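Local coordinates for protein endoglucanase EG-II (Hypocrea jecorina, PDB 3QR3) that hydrolyses internal beta-1,4-glucosidic bonds of cellulose, acting as an endo-1,4-beta-glucanase through a TIM-barrel catalytic domain of glycoside hydrolase family 5, at residues 127-132 and 167-172; 41-46 and 313-318. All coordinates share one frame; numbering follows the deposited sequence.

Interaction 1 of 2, residues 127-132 and 167-172; sequences SLWSQL and TAIRNA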
# COMPACT_ATOMS: atom_id res chain seq x y z
N SER A 127 -19.48 2.33 1.61
CA SER A 127 -20.11 1.95 0.34
C SER A 127 -19.07 1.59 -0.73
O SER A 127 -19.27 0.66 -1.52
CB SER A 127 -20.99 3.09 -0.16
OG SER A 127 -20.89 3.22 -1.56
N LEU A 128 -17.96 2.32 -0.75
CA LEU A 128 -16.87 1.99 -1.67
C LEU A 128 -16.30 0.62 -1.32
O LEU A 128 -16.21 -0.27 -2.16
CB LEU A 128 -15.77 3.05 -1.59
CG LEU A 128 -14.44 2.67 -2.25
CD1 LEU A 128 -14.58 2.72 -3.77
CD2 LEU A 128 -13.30 3.58 -1.76
N TRP A 129 -15.96 0.42 -0.05
CA TRP A 129 -15.33 -0.82 0.37
C TRP A 129 -16.27 -2.02 0.33
O TRP A 129 -15.85 -3.14 0.09
CB TRP A 129 -14.66 -0.66 1.74
CG TRP A 129 -13.30 -0.06 1.59
CD1 TRP A 129 -12.89 1.18 2.00
CD2 TRP A 129 -12.17 -0.67 0.95
NE1 TRP A 129 -11.57 1.37 1.67
CE2 TRP A 129 -11.10 0.25 1.02
CE3 TRP A 129 -11.95 -1.90 0.33
CZ2 TRP A 129 -9.84 -0.02 0.50
CZ3 TRP A 129 -10.69 -2.17 -0.20
CH2 TRP A 129 -9.65 -1.23 -0.11
N SER A 130 -17.56 -1.78 0.55
CA SER A 130 -18.52 -2.87 0.51
C SER A 130 -18.56 -3.46 -0.91
O SER A 130 -18.59 -4.68 -1.11
CB SER A 130 -19.91 -2.37 0.94
OG SER A 130 -20.83 -3.44 1.00
N GLN A 131 -18.53 -2.58 -1.90
CA GLN A 131 -18.53 -3.01 -3.29
C GLN A 131 -17.26 -3.75 -3.68
O GLN A 131 -17.32 -4.79 -4.34
CB GLN A 131 -18.75 -1.82 -4.23
CG GLN A 131 -20.11 -1.18 -4.08
CD GLN A 131 -20.26 -0.01 -5.00
OE1 GLN A 131 -20.54 -0.17 -6.19
NE2 GLN A 131 -20.07 1.19 -4.47
N LEU A 132 -16.11 -3.23 -3.28
CA LEU A 132 -14.85 -3.90 -3.56
C LEU A 132 -14.80 -5.27 -2.89
O LEU A 132 -14.38 -6.25 -3.49
CB LEU A 132 -13.67 -3.04 -3.12
CG LEU A 132 -13.48 -1.78 -3.96
CD1 LEU A 132 -12.45 -0.84 -3.31
CD2 LEU A 132 -13.06 -2.18 -5.37
N THR A 167 -16.15 -3.96 9.16
CA THR A 167 -17.44 -4.63 9.27
C THR A 167 -18.08 -4.80 7.90
O THR A 167 -18.62 -5.85 7.58
CB THR A 167 -18.39 -3.87 10.21
OG1 THR A 167 -17.74 -3.70 11.47
CG2 THR A 167 -19.70 -4.65 10.39
N ALA A 168 -18.00 -3.76 7.07
CA ALA A 168 -18.59 -3.82 5.74
C ALA A 168 -17.91 -4.88 4.88
O ALA A 168 -18.56 -5.61 4.13
CB ALA A 168 -18.54 -2.47 5.06
N ILE A 169 -16.59 -4.96 4.99
CA ILE A 169 -15.83 -5.88 4.15
C ILE A 169 -16.19 -7.32 4.51
O ILE A 169 -16.41 -8.15 3.63
CB ILE A 169 -14.32 -5.65 4.32
CG1 ILE A 169 -13.92 -4.29 3.75
CG2 ILE A 169 -13.53 -6.79 3.68
CD1 ILE A 169 -12.46 -3.94 3.94
N ARG A 170 -16.25 -7.61 5.81
CA ARG A 170 -16.57 -8.95 6.28
C ARG A 170 -18.02 -9.34 5.96
O ARG A 170 -18.28 -10.46 5.52
CB ARG A 170 -16.31 -9.07 7.79
CG ARG A 170 -14.84 -8.90 8.21
CD ARG A 170 -13.90 -9.85 7.47
NE ARG A 170 -12.55 -9.81 8.03
CZ ARG A 170 -11.43 -10.14 7.38
NH1 ARG A 170 -11.48 -10.52 6.11
NH2 ARG A 170 -10.27 -10.07 7.99
N ASN A 171 -18.95 -8.42 6.19
CA ASN A 171 -20.36 -8.65 5.90
C ASN A 171 -20.64 -8.85 4.42
O ASN A 171 -21.66 -9.45 4.06
CB ASN A 171 -21.22 -7.49 6.43
CG ASN A 171 -21.37 -7.51 7.95
OD1 ASN A 171 -20.96 -8.45 8.62
ND2 ASN A 171 -21.95 -6.46 8.49
N ALA A 172 -19.76 -8.36 3.56
CA ALA A 172 -19.92 -8.53 2.11
C ALA A 172 -19.43 -9.90 1.65
O ALA A 172 -19.53 -10.24 0.47
CB ALA A 172 -19.20 -7.44 1.36
O HOH W 1 -20.98 -4.85 3.18
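W129 and S130 meet A168, I169 and A172 in a helix-to-helix packing contact on the outer layer of the TIM barrel, where helix 122-136 lies beside helix 155-171. The two helices follow strands 99-104 and 142-145 respectively, and the backbones come nearest at S130 and A168, whose CA atoms are 5.3 Å apart. So short a distance is possible because the residues at the closest approach are small: A168 points its methyl at the other helix, and S130 CB, directed to the flank, stands 4.3 Å from A168 CB. The methyl CB of A172 lies 3.8 Å from the backbone O of S130.

On the barrel side the contact is apolar. W129 and I169 run side by side in the same direction, and CE3 of the indole approaches the terminal methyl CD1 of I169 obliquely at 4.2 Å. I169 carries CG1 beside its backbone N (chi1 -68°), and the extended chain beyond it brings CD1 nearer the indole. L132 CD1 lies above one face of that ring, offset toward the rim, while W129 NE1 is hydrogen-bonded to I146 O; both would restrict rotation of the ring.

On the outer side S130 OG sits anti to its backbone N (chi1 -176°), where a water joins it at 2.6 Å and donates to A168 O at 2.7 Å. No direct hydrogen bond crosses the contact, which implies that the segments are joined by van der Waals packing with a water bridge; I169 and A172 also reach A133 of helix 122-136.

Interaction 2 of 2, residues 41-46 and 313-318; sequences YPDGIG and NSWTDT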
# COMPACT_ATOMS: atom_id res chain seq x y z
N TYR A 41 1.37 2.30 -22.84
CA TYR A 41 1.37 2.73 -21.44
C TYR A 41 2.37 1.83 -20.71
O TYR A 41 2.79 0.81 -21.24
CB TYR A 41 -0.04 2.64 -20.83
CG TYR A 41 -0.90 3.89 -21.02
CD1 TYR A 41 -0.95 4.55 -22.25
CD2 TYR A 41 -1.65 4.40 -19.97
CE1 TYR A 41 -1.74 5.69 -22.42
CE2 TYR A 41 -2.45 5.53 -20.13
CZ TYR A 41 -2.48 6.17 -21.36
OH TYR A 41 -3.27 7.29 -21.51
N PRO A 42 2.77 2.22 -19.48
CA PRO A 42 3.75 1.41 -18.74
C PRO A 42 3.25 -0.02 -18.51
O PRO A 42 2.05 -0.23 -18.34
CB PRO A 42 3.87 2.17 -17.41
CG PRO A 42 3.58 3.60 -17.81
CD PRO A 42 2.44 3.46 -18.78
N ASP A 43 4.18 -0.98 -18.54
CA ASP A 43 3.84 -2.39 -18.54
C ASP A 43 3.90 -2.98 -17.13
O ASP A 43 4.81 -3.73 -16.79
CB ASP A 43 4.79 -3.15 -19.48
CG ASP A 43 4.40 -4.60 -19.67
OD1 ASP A 43 3.34 -5.01 -19.19
OD2 ASP A 43 5.17 -5.35 -20.32
N GLY A 44 2.93 -2.61 -16.31
CA GLY A 44 2.90 -3.04 -14.92
C GLY A 44 2.85 -4.54 -14.75
O GLY A 44 3.46 -5.10 -13.84
N ILE A 45 2.11 -5.21 -15.62
CA ILE A 45 1.95 -6.65 -15.50
C ILE A 45 3.24 -7.36 -15.87
O ILE A 45 3.64 -8.31 -15.21
CB ILE A 45 0.78 -7.16 -16.35
CG1 ILE A 45 -0.53 -6.58 -15.80
CG2 ILE A 45 0.75 -8.68 -16.35
CD1 ILE A 45 -1.79 -7.15 -16.42
N GLY A 46 3.90 -6.89 -16.93
CA GLY A 46 5.21 -7.38 -17.29
C GLY A 46 6.23 -7.13 -16.19
O GLY A 46 7.10 -7.97 -15.95
N ASN A 313 13.53 -8.43 -24.26
CA ASN A 313 12.97 -9.52 -23.47
C ASN A 313 13.75 -9.78 -22.17
O ASN A 313 13.58 -10.82 -21.53
CB ASN A 313 12.89 -10.81 -24.30
N SER A 314 14.61 -8.84 -21.81
CA SER A 314 15.31 -8.90 -20.53
C SER A 314 14.99 -7.69 -19.68
O SER A 314 14.86 -6.58 -20.20
CB SER A 314 16.82 -8.99 -20.74
OG SER A 314 17.26 -10.33 -20.70
N TRP A 315 14.86 -7.90 -18.38
CA TRP A 315 14.66 -6.79 -17.46
C TRP A 315 15.91 -6.59 -16.61
O TRP A 315 16.57 -7.55 -16.23
CB TRP A 315 13.48 -7.05 -16.53
CG TRP A 315 12.17 -7.22 -17.22
CD1 TRP A 315 11.66 -8.38 -17.72
CD2 TRP A 315 11.19 -6.21 -17.46
NE1 TRP A 315 10.43 -8.15 -18.27
CE2 TRP A 315 10.11 -6.82 -18.12
CE3 TRP A 315 11.12 -4.84 -17.19
CZ2 TRP A 315 8.97 -6.13 -18.51
CZ3 TRP A 315 9.98 -4.14 -17.57
CH2 TRP A 315 8.92 -4.79 -18.23
N THR A 316 16.22 -5.33 -16.32
CA THR A 316 17.28 -4.98 -15.39
C THR A 316 16.69 -4.12 -14.27
O THR A 316 15.95 -3.18 -14.56
CB THR A 316 18.41 -4.21 -16.08
OG1 THR A 316 18.77 -4.89 -17.28
CG2 THR A 316 19.62 -4.10 -15.18
N ASP A 317 17.01 -4.45 -13.02
CA ASP A 317 16.46 -3.73 -11.87
C ASP A 317 17.28 -2.50 -11.53
O ASP A 317 18.43 -2.40 -11.91
CB ASP A 317 16.42 -4.64 -10.64
CG ASP A 317 15.28 -5.64 -10.71
OD1 ASP A 317 15.53 -6.84 -10.46
OD2 ASP A 317 14.15 -5.23 -11.04
N THR A 318 16.68 -1.56 -10.79
CA THR A 318 17.45 -0.43 -10.27
C THR A 318 18.40 -0.97 -9.20
O THR A 318 18.25 -2.10 -8.75
CB THR A 318 16.54 0.69 -9.70
OG1 THR A 318 16.00 0.28 -8.43
CG2 THR A 318 15.41 0.99 -10.67
O HOH W 2 7.89 -9.82 -17.65
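With chi1 at -61°, W315 places CG beside its backbone N, and chi2 near a right angle (87°) turns the indole so that its six-membered ring reaches the start of helix 44-55. There CZ2 lies 3.7 Å from G46 O. The oxygen sits above the ring plane but displaced toward the rim, an oblique approach rather than a centred one. D43, its CG anti to the backbone N, directs the carboxylate to the same end of the indole: OD2 lies near the ring plane at the edge, 4.3 Å from CZ2 of W315.

The other carboxylate oxygen has a separate task. D43 is the N-cap of helix 44-55, and its OD1 accepts from G46 N at 3.0 Å with an N-H...O angle of 153°, the donor coming from above the carboxylate plane. In the barrel fold this helix follows strand 5-11, whereas W315 belongs to a small two-stranded antiparallel hairpin, 309-310 with 315-316, beyond the last barrel strand, 287-296.

The indole nitrogen makes no direct hydrogen bond to 41-46. A water donates to G46 O at 2.6 Å and accepts a weak bond from W315 NE1 at 3.1 Å, linking the indole to the first-turn carbonyl. H50, farther along helix 44-55, stacks on W315, and its NE2 is hydrogen-bonded to D317 OD2. A bound magnesium ion lies about 4 Å from the tryptophan side chain.

How the interactions relate
Both contacts lie on the periphery of the barrel, their centres about 18 and 20 Å from the centre of the chain, yet they differ in burial. Interaction 1 is partly buried and covers 195 Å², joining two helices of the barrel's outer layer; interaction 2 is a surface contact of 107 Å² between a helix start and a hairpin added after the last barrel strand. They share no helix or strand. Each has one tryptophan and one bridging water, but apolar packing dominates at 127-132/167-172, whereas a peptide carbonyl and a carboxylate meet the indole at 41-46/313-318. In sequence, both segments of interaction 1 fall between those of interaction 2, with nearest atoms about 17 Å apart.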